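Long-range contacts in putative ATP binding component of ABC-transporter (Escherichia coli, PDB 2R5O), which probably helps export O-antigen polysaccharide as the ATP-binding part of an ABC transporter, this C-terminal domain being the immunoglobulin-like, carbohydrate-binding portion: residues Gln71-Met76 with Lys127-Val132; Ile50-Ile55 with Leu75-Phe80; Leu141-Ser146 with Asp162-His167; Ser65-Gln70 with His167-Met172. One frame throughout, in Å; residues are numbered along the deposited sequence.

Contact 1. Residues Gln71-Met76 with Lys127-Val132; sequences QTDFLM and KFSLPV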
loop_
_atom_site.group_PDB
_atom_site.type_symbol
_atom_site.label_atom_id
_atom_site.label_comp_id
_atom_site.label_asym_id
_atom_site.label_seq_id
_atom_site.Cartn_x
_atom_site.Cartn_y
_atom_site.Cartn_z
ATOM N N GLN A 71 -0.612 8.122 -10.478
ATOM C CA GLN A 71 -2.054 8.484 -10.381
ATOM C C GLN A 71 -2.834 7.941 -11.586
ATOM O O GLN A 71 -2.437 8.153 -12.733
ATOM C CB GLN A 71 -2.178 9.998 -10.358
ATOM C CG GLN A 71 -3.490 10.565 -9.798
ATOM C CD GLN A 71 -3.652 10.410 -8.273
ATOM O OE1 GLN A 71 -2.756 9.968 -7.577
ATOM N NE2 GLN A 71 -4.809 10.776 -7.768
ATOM N N THR A 72 -3.908 7.209 -11.299
ATOM C CA THR A 72 -4.785 6.603 -12.315
ATOM C C THR A 72 -6.225 6.978 -12.008
ATOM O O THR A 72 -6.618 7.003 -10.835
ATOM C CB THR A 72 -4.603 5.074 -12.352
ATOM O OG1 THR A 72 -3.250 4.815 -12.722
ATOM C CG2 THR A 72 -5.539 4.409 -13.299
ATOM N N ASP A 73 -6.978 7.293 -13.048
ATOM C CA ASP A 73 -8.398 7.596 -12.947
ATOM C C ASP A 73 -9.219 6.380 -13.343
ATOM O O ASP A 73 -9.010 5.808 -14.408
ATOM C CB ASP A 73 -8.790 8.749 -13.871
ATOM C CG ASP A 73 -8.055 10.026 -13.593
ATOM O OD1 ASP A 73 -7.691 10.334 -12.448
ATOM O OD2 ASP A 73 -7.895 10.780 -14.567
ATOM N N PHE A 74 -10.157 6.018 -12.476
ATOM C CA PHE A 74 -11.063 4.902 -12.653
ATOM C C PHE A 74 -12.466 5.480 -12.684
ATOM O O PHE A 74 -12.969 5.957 -11.654
ATOM C CB PHE A 74 -10.924 3.933 -11.476
ATOM C CG PHE A 74 -9.552 3.309 -11.362
ATOM C CD1 PHE A 74 -9.212 2.196 -12.100
ATOM C CD2 PHE A 74 -8.586 3.837 -10.506
ATOM C CE1 PHE A 74 -7.968 1.618 -11.966
ATOM C CE2 PHE A 74 -7.368 3.259 -10.412
ATOM C CZ PHE A 74 -7.061 2.134 -11.130
ATOM N N LEU A 75 -13.084 5.488 -13.857
ATOM C CA LEU A 75 -14.393 6.110 -14.081
ATOM C C LEU A 75 -15.442 5.058 -14.364
ATOM O O LEU A 75 -15.181 4.088 -15.094
ATOM C CB LEU A 75 -14.357 7.094 -15.258
ATOM C CG LEU A 75 -13.382 8.262 -15.087
ATOM C CD1 LEU A 75 -12.021 7.968 -15.699
ATOM C CD2 LEU A 75 -13.974 9.546 -15.633
ATOM N N MET A 76 -16.633 5.258 -13.815
ATOM C CA MET A 76 -17.765 4.382 -14.068
ATOM C C MET A 76 -18.982 5.214 -14.449
ATOM O O MET A 76 -19.210 6.269 -13.871
ATOM C CB MET A 76 -18.063 3.489 -12.845
ATOM C CG MET A 76 -18.094 4.237 -11.498
ATOM S SD MET A 76 -18.520 3.262 -10.041
ATOM C CE MET A 76 -20.236 3.191 -10.327
ATOM N N LYS A 127 -15.795 9.262 -10.690
ATOM C CA LYS A 127 -14.372 9.063 -10.885
ATOM C C LYS A 127 -13.657 8.870 -9.560
ATOM O O LYS A 127 -13.751 9.729 -8.673
ATOM C CB LYS A 127 -13.785 10.268 -11.635
ATOM C CG LYS A 127 -12.272 10.177 -11.822
ATOM C CD LYS A 127 -11.724 11.260 -12.715
ATOM C CE LYS A 127 -11.579 12.576 -12.042
ATOM N NZ LYS A 127 -10.740 13.457 -12.945
ATOM N N PHE A 128 -12.888 7.790 -9.456
ATOM C CA PHE A 128 -11.973 7.557 -8.330
ATOM C C PHE A 128 -10.560 7.706 -8.894
ATOM O O PHE A 128 -10.208 7.021 -9.854
ATOM C CB PHE A 128 -12.146 6.139 -7.766
ATOM C CG PHE A 128 -13.460 5.930 -7.073
ATOM C CD1 PHE A 128 -13.550 6.131 -5.717
ATOM C CD2 PHE A 128 -14.577 5.531 -7.770
ATOM C CE1 PHE A 128 -14.740 5.961 -5.060
ATOM C CE2 PHE A 128 -15.781 5.358 -7.109
ATOM C CZ PHE A 128 -15.855 5.569 -5.776
ATOM N N SER A 129 -9.761 8.573 -8.308
ATOM C CA SER A 129 -8.401 8.804 -8.782
ATOM C C SER A 129 -7.447 8.443 -7.646
ATOM O O SER A 129 -7.578 8.971 -6.548
ATOM C CB SER A 129 -8.194 10.261 -9.194
ATOM O OG SER A 129 -9.061 10.634 -10.240
ATOM N N LEU A 130 -6.472 7.593 -7.919
ATOM C CA LEU A 130 -5.589 7.128 -6.879
ATOM C C LEU A 130 -4.258 6.703 -7.475
ATOM O O LEU A 130 -4.186 6.314 -8.638
ATOM C CB LEU A 130 -6.234 5.978 -6.085
ATOM C CG LEU A 130 -6.610 4.754 -6.922
ATOM C CD1 LEU A 130 -5.517 3.705 -6.919
ATOM C CD2 LEU A 130 -7.942 4.145 -6.482
ATOM N N PRO A 131 -3.207 6.790 -6.652
ATOM C CA PRO A 131 -1.896 6.319 -7.056
ATOM C C PRO A 131 -1.844 4.803 -6.903
ATOM O O PRO A 131 -2.162 4.270 -5.843
ATOM C CB PRO A 131 -0.957 7.031 -6.080
ATOM C CG PRO A 131 -1.732 7.149 -4.855
ATOM C CD PRO A 131 -3.165 7.353 -5.290
ATOM N N VAL A 132 -1.449 4.113 -7.952
ATOM C CA VAL A 132 -1.503 2.667 -7.923
ATOM C C VAL A 132 -0.215 2.151 -7.236
ATOM O O VAL A 132 0.750 1.707 -7.880
ATOM C CB VAL A 132 -1.739 2.097 -9.317
ATOM C CG1 VAL A 132 -1.865 0.578 -9.270
ATOM C CG2 VAL A 132 -3.025 2.720 -9.926
HETATM O O HOH W 1 -5.448 10.473 -4.786
#
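Residues 71-76 and 127-131 pair as antiparallel strands in one sheet of the immunoglobulin-like fold, their axes 4.4 Å apart and their directions 157° from each other. Two hydrogen-bonded pairs, Thr72 with Leu130 and Phe74 with Phe128, carry the backbone bonds; Phe74 N reaches Phe128 O at 2.8 Å. On the face that bears Gln71, Asp73 and Leu75 the contact is largely polar, with Leu75 and the Lys127 stem side by side at its end. In the conformer given, Ser129 OG donates to Asp73 OD1 over 2.6 Å, coming from above the carboxylate plane; together with Gln56 on OD2 this probably limits the carboxylate's rotation. Lys127 lays its CD against Asp73 CG at 4.0 Å, but its NZ stays 4.2 Å from Asp73 OD2, too far for a salt bridge. Gln71 bends at its second torsion (71°), which folds the amide back over the neighbouring strand: OE1 sits beside the Pro131 ring, while NE2 gives a hydrogen bond to a water that in turn donates to Ser129 O. The other face looks into the hydrophobic interior of the domain, between this sheet and strand 137-147. There the Phe74 and Leu130 side chains meet at about a right angle, CE2 to CG 3.9 Å. Thr72 CG2 lies over one face of the Phe74 ring, and Val132 CG2 approaches the ring edge. Lys127, Phe128 and Ser129 also pair with an antiparallel strand of the second subunit, where Phe184 of that subunit meets the Phe128 ring edge-to-face.

Contact 2. Residues Ile50-Ile55 with Leu75-Phe80; sequences IIDYHI and LMKVVF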
loop_
_atom_site.group_PDB
_atom_site.type_symbol
_atom_site.label_atom_id
_atom_site.label_comp_id
_atom_site.label_asym_id
_atom_site.label_seq_id
_atom_site.Cartn_x
_atom_site.Cartn_y
_atom_site.Cartn_z
ATOM N N ILE A 50 -24.484 -0.125 -13.930
ATOM C CA ILE A 50 -23.191 0.392 -14.335
ATOM C C ILE A 50 -23.008 -0.069 -15.780
ATOM O O ILE A 50 -22.849 -1.263 -16.038
ATOM C CB ILE A 50 -22.048 -0.105 -13.473
ATOM C CG1 ILE A 50 -22.347 0.171 -12.002
ATOM C CG2 ILE A 50 -20.774 0.543 -13.921
ATOM C CD1 ILE A 50 -21.339 -0.433 -11.068
ATOM N N ILE A 51 -23.091 0.862 -16.727
ATOM C CA ILE A 51 -23.164 0.523 -18.155
ATOM C C ILE A 51 -21.850 0.733 -18.923
ATOM O O ILE A 51 -21.746 0.316 -20.063
ATOM C CB ILE A 51 -24.321 1.290 -18.839
ATOM C CG1 ILE A 51 -24.283 2.789 -18.520
ATOM C CG2 ILE A 51 -25.654 0.681 -18.413
ATOM C CD1 ILE A 51 -25.241 3.587 -19.402
ATOM N N ASP A 52 -20.871 1.378 -18.297
ATOM C CA ASP A 52 -19.588 1.591 -18.969
ATOM C C ASP A 52 -18.547 1.948 -17.925
ATOM O O ASP A 52 -18.885 2.305 -16.788
ATOM C CB ASP A 52 -19.705 2.700 -20.035
ATOM C CG ASP A 52 -18.681 2.585 -21.155
ATOM O OD1 ASP A 52 -17.849 1.672 -21.161
ATOM O OD2 ASP A 52 -18.755 3.441 -22.068
ATOM N N TYR A 53 -17.280 1.830 -18.306
ATOM C CA TYR A 53 -16.176 2.336 -17.494
ATOM C C TYR A 53 -15.075 2.852 -18.388
ATOM O O TYR A 53 -15.039 2.565 -19.598
ATOM C CB TYR A 53 -15.635 1.264 -16.543
ATOM C CG TYR A 53 -14.870 0.122 -17.185
ATOM C CD1 TYR A 53 -13.475 0.129 -17.307
ATOM C CD2 TYR A 53 -15.534 -0.990 -17.652
ATOM C CE1 TYR A 53 -12.796 -0.920 -17.872
ATOM C CE2 TYR A 53 -14.848 -2.072 -18.207
ATOM C CZ TYR A 53 -13.481 -2.020 -18.305
ATOM O OH TYR A 53 -12.829 -3.106 -18.876
ATOM N N HIS A 54 -14.174 3.593 -17.766
ATOM C CA HIS A 54 -13.007 4.112 -18.458
ATOM C C HIS A 54 -11.851 4.155 -17.479
ATOM O O HIS A 54 -12.043 4.443 -16.306
ATOM C CB HIS A 54 -13.282 5.528 -19.000
ATOM C CG HIS A 54 -12.284 5.989 -20.007
ATOM N ND1 HIS A 54 -12.365 5.632 -21.335
ATOM C CD2 HIS A 54 -11.193 6.780 -19.883
ATOM C CE1 HIS A 54 -11.357 6.195 -21.992
ATOM N NE2 HIS A 54 -10.620 6.876 -21.132
ATOM N N ILE A 55 -10.652 3.847 -17.942
ATOM C CA ILE A 55 -9.443 3.958 -17.154
ATOM C C ILE A 55 -8.451 4.794 -17.918
ATOM O O ILE A 55 -8.294 4.623 -19.135
ATOM C CB ILE A 55 -8.865 2.568 -16.804
ATOM C CG1 ILE A 55 -9.917 1.800 -15.973
ATOM C CG2 ILE A 55 -7.545 2.692 -16.031
ATOM C CD1 ILE A 55 -9.577 0.340 -15.636
ATOM N N LEU A 75 -13.084 5.488 -13.857
ATOM C CA LEU A 75 -14.393 6.110 -14.081
ATOM C C LEU A 75 -15.442 5.058 -14.364
ATOM O O LEU A 75 -15.181 4.088 -15.094
ATOM C CB LEU A 75 -14.357 7.094 -15.258
ATOM C CG LEU A 75 -13.382 8.262 -15.087
ATOM C CD1 LEU A 75 -12.021 7.968 -15.699
ATOM C CD2 LEU A 75 -13.974 9.546 -15.633
ATOM N N MET A 76 -16.633 5.258 -13.815
ATOM C CA MET A 76 -17.765 4.382 -14.068
ATOM C C MET A 76 -18.982 5.214 -14.449
ATOM O O MET A 76 -19.210 6.269 -13.871
ATOM C CB MET A 76 -18.063 3.489 -12.845
ATOM C CG MET A 76 -18.094 4.237 -11.498
ATOM S SD MET A 76 -18.520 3.262 -10.041
ATOM C CE MET A 76 -20.236 3.191 -10.327
ATOM N N LYS A 77 -19.757 4.734 -15.423
ATOM C CA LYS A 77 -20.965 5.406 -15.885
ATOM C C LYS A 77 -22.169 4.579 -15.470
ATOM O O LYS A 77 -22.203 3.363 -15.682
ATOM C CB LYS A 77 -20.945 5.554 -17.395
ATOM C CG LYS A 77 -22.158 6.315 -17.920
ATOM C CD LYS A 77 -22.038 6.727 -19.390
ATOM C CE LYS A 77 -22.260 5.562 -20.305
ATOM N NZ LYS A 77 -22.537 5.979 -21.731
ATOM N N VAL A 78 -23.158 5.245 -14.889
ATOM C CA VAL A 78 -24.342 4.587 -14.329
ATOM C C VAL A 78 -25.606 5.237 -14.872
ATOM O O VAL A 78 -25.696 6.476 -14.924
ATOM C CB VAL A 78 -24.382 4.706 -12.796
ATOM C CG1 VAL A 78 -25.570 3.932 -12.222
ATOM C CG2 VAL A 78 -23.071 4.221 -12.200
ATOM N N VAL A 79 -26.597 4.411 -15.221
ATOM C CA VAL A 79 -27.949 4.891 -15.505
ATOM C C VAL A 79 -28.868 4.476 -14.361
ATOM O O VAL A 79 -28.839 3.337 -13.923
ATOM C CB VAL A 79 -28.470 4.404 -16.893
ATOM C CG1 VAL A 79 -28.523 2.868 -17.038
ATOM C CG2 VAL A 79 -29.862 4.987 -17.173
ATOM N N PHE A 80 -29.654 5.428 -13.863
ATOM C CA PHE A 80 -30.556 5.224 -12.725
ATOM C C PHE A 80 -31.986 5.068 -13.206
ATOM O O PHE A 80 -32.452 5.855 -14.019
ATOM C CB PHE A 80 -30.421 6.385 -11.750
ATOM C CG PHE A 80 -29.044 6.465 -11.144
ATOM C CD1 PHE A 80 -28.738 5.732 -10.002
ATOM C CD2 PHE A 80 -28.052 7.207 -11.736
ATOM C CE1 PHE A 80 -27.478 5.771 -9.453
ATOM C CE2 PHE A 80 -26.785 7.251 -11.190
ATOM C CZ PHE A 80 -26.504 6.539 -10.038
#
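Ile50 and Met76 meet on the tightly packed, buried side of this antiparallel pair. Ile50 CD1 lies 3.9 Å from Met76 CE, and Ile50 CG1 also approaches Val78 CG2 at 4.1 Å. The thioether chain of Met76 leaves its CA with CG between the backbone N and the carbonyl carbon (chi1 47°) and turns at its last torsion (-77°), bringing CE round to Ile50; Phe143 and Ile145 of strand 137-147 pack against this layer. On the opposite face only the end with Leu75 and His54 is looser, both being partly exposed. Leu75 CB and His54 CB are 4.2 Å apart, Leu75 CD1 rests near His54 O, and His54 NE2 is bound by Asp61. Farther along, that face is close-packed again: the aliphatic part of Lys77 passes over the neighbouring strand, CE 3.7 Å from Ile51 CD1 and 3.8 Å from Asp52 CB. Its ammonium does not pair with Asp52: NZ bonds to the carbonyl oxygens of Ser22 and Glu25, whereas Asp52 forms a salt bridge with Arg33. The ladder slips by one residue between Ile50 and Asp52. Lys77 O accepts from Ile51 N at 2.9 Å, and Lys77 N gives its own bond to Asp52 O, also at 2.9 Å and nearly straight (175°). Two residues, Ile51 and Asp52, are set against the single Lys77, a classic beta bulge in a sheet of the immunoglobulin-like fold.

Contact 3. Residues Leu141-Ser146 with Asp162-His167; sequences LSFGIS and DSIILH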
loop_
_atom_site.group_PDB
_atom_site.type_symbol
_atom_site.label_atom_id
_atom_site.label_comp_id
_atom_site.label_asym_id
_atom_site.label_seq_id
_atom_site.Cartn_x
_atom_site.Cartn_y
_atom_site.Cartn_z
ATOM N N LEU A 141 -10.218 -5.522 -10.231
ATOM C CA LEU A 141 -10.978 -4.318 -9.895
ATOM C C LEU A 141 -12.465 -4.612 -9.967
ATOM O O LEU A 141 -12.941 -5.294 -10.876
ATOM C CB LEU A 141 -10.623 -3.195 -10.882
ATOM C CG LEU A 141 -11.406 -1.884 -10.801
ATOM C CD1 LEU A 141 -11.165 -1.152 -9.509
ATOM C CD2 LEU A 141 -11.052 -1.011 -12.008
ATOM N N SER A 142 -13.195 -4.051 -9.008
ATOM C CA SER A 142 -14.665 -4.035 -8.973
ATOM C C SER A 142 -15.180 -2.601 -8.961
ATOM O O SER A 142 -14.604 -1.752 -8.296
ATOM C CB SER A 142 -15.160 -4.675 -7.660
ATOM O OG SER A 142 -14.644 -5.982 -7.478
ATOM N N PHE A 143 -16.286 -2.365 -9.678
ATOM C CA PHE A 143 -17.039 -1.134 -9.584
ATOM C C PHE A 143 -18.430 -1.492 -9.069
ATOM O O PHE A 143 -19.021 -2.473 -9.557
ATOM C CB PHE A 143 -17.217 -0.457 -10.932
ATOM C CG PHE A 143 -16.028 0.308 -11.463
ATOM C CD1 PHE A 143 -15.572 1.425 -10.831
ATOM C CD2 PHE A 143 -15.437 -0.056 -12.655
ATOM C CE1 PHE A 143 -14.587 2.192 -11.378
ATOM C CE2 PHE A 143 -14.406 0.686 -13.198
ATOM C CZ PHE A 143 -13.982 1.821 -12.550
ATOM N N GLY A 144 -18.978 -0.714 -8.147
ATOM C CA GLY A 144 -20.317 -0.931 -7.633
ATOM C C GLY A 144 -21.075 0.359 -7.462
ATOM O O GLY A 144 -20.475 1.423 -7.308
ATOM N N ILE A 145 -22.409 0.268 -7.479
ATOM C CA ILE A 145 -23.300 1.398 -7.157
ATOM C C ILE A 145 -24.358 0.886 -6.172
ATOM O O ILE A 145 -24.977 -0.156 -6.401
ATOM C CB ILE A 145 -23.908 2.063 -8.448
ATOM C CG1 ILE A 145 -24.733 3.307 -8.122
ATOM C CG2 ILE A 145 -24.693 1.105 -9.254
ATOM C CD1 ILE A 145 -23.902 4.501 -7.714
ATOM N N SER A 146 -24.542 1.635 -5.087
ATOM C CA SER A 146 -25.496 1.346 -4.034
ATOM C C SER A 146 -26.233 2.606 -3.681
ATOM O O SER A 146 -25.888 3.680 -4.156
ATOM C CB SER A 146 -24.758 0.777 -2.818
ATOM O OG SER A 146 -23.939 -0.336 -3.184
ATOM N N ASP A 162 -15.022 -8.117 -9.317
ATOM C CA ASP A 162 -13.873 -8.720 -9.979
ATOM C C ASP A 162 -14.082 -8.721 -11.487
ATOM O O ASP A 162 -13.870 -9.717 -12.183
ATOM C CB ASP A 162 -13.605 -10.141 -9.480
ATOM C CG ASP A 162 -13.015 -10.201 -8.077
ATOM O OD1 ASP A 162 -12.547 -9.201 -7.556
ATOM O OD2 ASP A 162 -13.025 -11.340 -7.526
ATOM N N SER A 163 -14.490 -7.560 -11.997
ATOM C CA SER A 163 -14.912 -7.441 -13.384
ATOM C C SER A 163 -13.877 -6.885 -14.337
ATOM O O SER A 163 -14.121 -6.930 -15.552
ATOM C CB SER A 163 -16.177 -6.604 -13.455
ATOM O OG SER A 163 -15.959 -5.296 -12.913
ATOM N N ILE A 164 -12.755 -6.396 -13.822
ATOM C CA ILE A 164 -11.723 -5.807 -14.660
ATOM C C ILE A 164 -10.361 -6.300 -14.171
ATOM O O ILE A 164 -10.122 -6.346 -12.948
ATOM C CB ILE A 164 -11.800 -4.253 -14.618
ATOM C CG1 ILE A 164 -13.147 -3.741 -15.176
ATOM C CG2 ILE A 164 -10.612 -3.620 -15.356
ATOM C CD1 ILE A 164 -13.499 -2.335 -14.719
ATOM N N ILE A 165 -9.489 -6.697 -15.096
ATOM C CA ILE A 165 -8.111 -7.059 -14.747
ATOM C C ILE A 165 -7.225 -5.840 -14.977
ATOM O O ILE A 165 -7.317 -5.157 -16.008
ATOM C CB ILE A 165 -7.610 -8.343 -15.456
ATOM C CG1 ILE A 165 -6.223 -8.721 -14.939
ATOM C CG2 ILE A 165 -7.643 -8.203 -16.967
ATOM C CD1 ILE A 165 -5.846 -10.160 -15.206
ATOM N N LEU A 166 -6.376 -5.552 -13.994
ATOM C CA LEU A 166 -5.367 -4.501 -14.057
ATOM C C LEU A 166 -3.979 -5.133 -14.059
ATOM O O LEU A 166 -3.700 -6.027 -13.286
ATOM C CB LEU A 166 -5.451 -3.598 -12.822
ATOM C CG LEU A 166 -6.806 -2.943 -12.521
ATOM C CD1 LEU A 166 -6.728 -2.080 -11.274
ATOM C CD2 LEU A 166 -7.314 -2.115 -13.687
ATOM N N HIS A 167 -3.113 -4.612 -14.912
ATOM C CA HIS A 167 -1.710 -5.012 -14.978
ATOM C C HIS A 167 -0.887 -3.861 -14.481
ATOM O O HIS A 167 -1.100 -2.740 -14.950
ATOM C CB HIS A 167 -1.294 -5.355 -16.420
ATOM C CG HIS A 167 -2.228 -6.291 -17.109
ATOM N ND1 HIS A 167 -2.387 -7.603 -16.713
ATOM C CD2 HIS A 167 -3.056 -6.114 -18.165
ATOM C CE1 HIS A 167 -3.273 -8.192 -17.499
ATOM N NE2 HIS A 167 -3.696 -7.312 -18.385
HETATM O O HOH W 2 -12.059 -6.533 -6.848
#
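Leu141 O is gripped by two backbone donors, Ser163 N at 3.0 Å and Ile164 N at 3.2 Å. The Ile164 donor lies in the carbonyl plane and the Ser163 donor is tilted from it; neither bond is straight, the N-H...O angle from Ser163 being 132°. In return Leu141 N reaches Ile164 O at 2.8 Å with an almost linear angle of 177°. Leu141 is thus matched by a pair of residues on the partner strand, which makes a classic beta bulge in the hairpin of strands 137-147 and 153-169, next to the corner that the chain turns at Asp162. At that corner Asp162 N donates to Ser142 OG over 2.8 Å, and a water within hydrogen-bonding distance of both Ser142 OG and Asp162 OD1 bridges them. The apolar side is carried by Ile164. With Leu141 CG anti to its backbone N (chi1 174°), the Leu141 and Ile164 side chains run side by side, CD2 to CD1 3.9 Å. The same Ile164 CD1 meets Phe143 CE2 obliquely at 3.5 Å. Leu166 closes in with CD1 at 4.1 Å from Leu141 CB, while Phe74 of the facing sheet packs against both Leu141 and Phe143.

Contact 4. Residues Ser65-Gln70 with His167-Met172; sequences SLTGNQ and HVTKSM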
loop_
_atom_site.group_PDB
_atom_site.type_symbol
_atom_site.label_atom_id
_atom_site.label_comp_id
_atom_site.label_asym_id
_atom_site.label_seq_id
_atom_site.Cartn_x
_atom_site.Cartn_y
_atom_site.Cartn_z
ATOM N N SER A 65 -0.929 -1.211 -19.212
ATOM C CA SER A 65 -0.654 -1.439 -17.799
ATOM C C SER A 65 -0.630 -0.110 -17.098
ATOM O O SER A 65 -0.621 0.920 -17.736
ATOM C CB SER A 65 0.660 -2.179 -17.608
ATOM O OG SER A 65 1.766 -1.383 -18.027
ATOM N N LEU A 66 -0.608 -0.179 -15.777
ATOM C CA LEU A 66 -0.511 0.978 -14.884
ATOM C C LEU A 66 0.883 0.972 -14.264
ATOM O O LEU A 66 1.366 -0.060 -13.838
ATOM C CB LEU A 66 -1.607 0.889 -13.829
ATOM C CG LEU A 66 -3.015 0.705 -14.383
ATOM C CD1 LEU A 66 -4.014 0.543 -13.232
ATOM C CD2 LEU A 66 -3.431 1.843 -15.304
ATOM N N THR A 67 1.583 2.109 -14.325
ATOM C CA THR A 67 2.915 2.256 -13.731
ATOM C C THR A 67 2.767 2.332 -12.218
ATOM O O THR A 67 1.972 3.132 -11.690
ATOM C CB THR A 67 3.626 3.507 -14.293
ATOM O OG1 THR A 67 3.829 3.325 -15.700
ATOM C CG2 THR A 67 4.977 3.722 -13.641
ATOM N N GLY A 68 3.573 1.548 -11.514
ATOM C CA GLY A 68 3.582 1.599 -10.058
ATOM C C GLY A 68 3.769 3.022 -9.560
ATOM O O GLY A 68 4.656 3.743 -10.046
ATOM N N ASN A 69 2.910 3.427 -8.624
ATOM C CA ASN A 69 2.924 4.753 -7.954
ATOM C C ASN A 69 2.293 5.873 -8.734
ATOM O O ASN A 69 2.128 6.983 -8.221
ATOM C CB ASN A 69 4.317 5.166 -7.478
ATOM C CG ASN A 69 4.998 4.088 -6.674
ATOM O OD1 ASN A 69 6.191 3.813 -6.876
ATOM N ND2 ASN A 69 4.243 3.429 -5.796
ATOM N N GLN A 70 1.875 5.604 -9.966
ATOM C CA GLN A 70 1.295 6.658 -10.798
ATOM C C GLN A 70 -0.201 6.870 -10.516
ATOM O O GLN A 70 -0.965 5.897 -10.410
ATOM C CB GLN A 70 1.539 6.336 -12.269
ATOM C CG GLN A 70 1.250 7.453 -13.205
ATOM C CD GLN A 70 1.870 7.219 -14.551
ATOM O OE1 GLN A 70 3.082 7.270 -14.695
ATOM N NE2 GLN A 70 1.045 6.933 -15.540
ATOM N N HIS A 167 -3.113 -4.612 -14.912
ATOM C CA HIS A 167 -1.710 -5.012 -14.978
ATOM C C HIS A 167 -0.887 -3.861 -14.481
ATOM O O HIS A 167 -1.100 -2.740 -14.950
ATOM C CB HIS A 167 -1.294 -5.355 -16.420
ATOM C CG HIS A 167 -2.228 -6.291 -17.109
ATOM N ND1 HIS A 167 -2.387 -7.603 -16.713
ATOM C CD2 HIS A 167 -3.056 -6.114 -18.165
ATOM C CE1 HIS A 167 -3.273 -8.192 -17.499
ATOM N NE2 HIS A 167 -3.696 -7.312 -18.385
ATOM N N VAL A 168 0.034 -4.100 -13.548
ATOM C CA VAL A 168 0.929 -3.067 -13.016
ATOM C C VAL A 168 2.338 -3.415 -13.425
ATOM O O VAL A 168 2.762 -4.553 -13.258
ATOM C CB VAL A 168 0.837 -2.959 -11.452
ATOM C CG1 VAL A 168 1.868 -1.982 -10.914
ATOM C CG2 VAL A 168 -0.574 -2.522 -11.040
ATOM N N THR A 169 3.046 -2.415 -13.913
ATOM C CA THR A 169 4.446 -2.540 -14.311
ATOM C C THR A 169 5.353 -1.577 -13.529
ATOM O O THR A 169 4.922 -0.492 -13.133
ATOM C CB THR A 169 4.664 -2.322 -15.831
ATOM O OG1 THR A 169 4.016 -1.113 -16.245
ATOM C CG2 THR A 169 4.087 -3.481 -16.621
ATOM N N LYS A 170 6.586 -2.026 -13.300
ATOM C CA LYS A 170 7.659 -1.260 -12.655
ATOM C C LYS A 170 8.984 -1.719 -13.250
ATOM O O LYS A 170 9.080 -2.787 -13.887
ATOM C CB LYS A 170 7.708 -1.562 -11.150
ATOM C CG LYS A 170 6.470 -1.269 -10.355
ATOM C CD LYS A 170 6.648 -1.632 -8.892
ATOM C CE LYS A 170 7.666 -0.746 -8.213
ATOM N NZ LYS A 170 7.213 0.675 -8.102
ATOM N N SER A 171 10.026 -0.921 -13.041
ATOM C CA SER A 171 11.386 -1.331 -13.422
ATOM C C SER A 171 12.015 -2.201 -12.343
ATOM O O SER A 171 12.578 -3.252 -12.651
ATOM C CB SER A 171 12.277 -0.121 -13.736
ATOM O OG SER A 171 12.287 0.792 -12.678
ATOM N N MET A 172 11.965 -1.746 -11.089
ATOM C CA MET A 172 12.544 -2.496 -9.973
ATOM C C MET A 172 11.487 -2.782 -8.924
ATOM O O MET A 172 11.001 -1.873 -8.220
ATOM C CB MET A 172 13.685 -1.720 -9.349
ATOM C CG MET A 172 14.805 -1.445 -10.341
ATOM S SD MET A 172 16.321 -0.992 -9.517
ATOM C CE MET A 172 17.171 -0.127 -10.821
HETATM O O HOH W 3 5.572 1.200 -16.081
HETATM O O HOH W 4 6.988 2.337 -10.522
#
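Ser65 and Thr169 turn their hydroxyls toward each other, OG to OG1 2.9 Å, in a hydrogen bond whose donor could be either. Both oxygens stand between their own backbone N and carbonyl carbon (chi1 66° and 50°), which aims them across the gap, and Thr169 CG2 settles beside Ser65 OG at 3.4 Å. The hydroxyls of Thr67 and Thr169, on one face, do not meet directly; a water bonded to both OG1 atoms bridges them. On the opposite face, with Leu66, Val168 puts its CG1 3.5 Å from Leu66 O. The two backbones pair in parallel: Leu66 N reaches His167 O at 2.7 Å, and Leu66 O accepts from Thr169 N. A third bond, Gly68 N to Thr169 O at 2.9 Å, comes as residues 65-70 enter the type II turn, Thr67 to Gln70. Here Lys170 CG lies 4.1 Å from Gly68 CA. The lysine chain bends at its third and fourth torsions, curling its ammonium back toward the turn. Its side chain crosses that of Asn69 at about a right angle, and NZ donates to a water that itself donates to Gly68 O. The Asn69 amide nitrogen is held by Asp179 and Asp133. Short strand 66-67 thus adds to the edge of strand 153-169 in the mixed sheet, while Leu66 also packs on Thr72 and Phe74 of strand 71-80, and the backbone of Asn69 and Gln70 bonds to Val132.

Contacts 1 and 2 lie in one antiparallel sheet, share Leu75 and Met76 on strand 71-80, and have centres 13 Å apart. Contacts 3 and 4 belong to the mixed sheet, share His167 on strand 153-169, and are 18 Å apart. The two sheets pack face to face: Met76 SD lies 3.6 Å from Phe143 CD1, and Tyr53 CE1 3.5 Å from Ile164 CD1, consistent with a sandwich of the immunoglobulin type. Along the chain contact 3 follows contacts 1 and 2, whereas contact 4 spans contacts 1 and 3. Contacts 2 and 3 thus build the domain's buried interior, while contact 1 lies where the sheet continues into the second subunit.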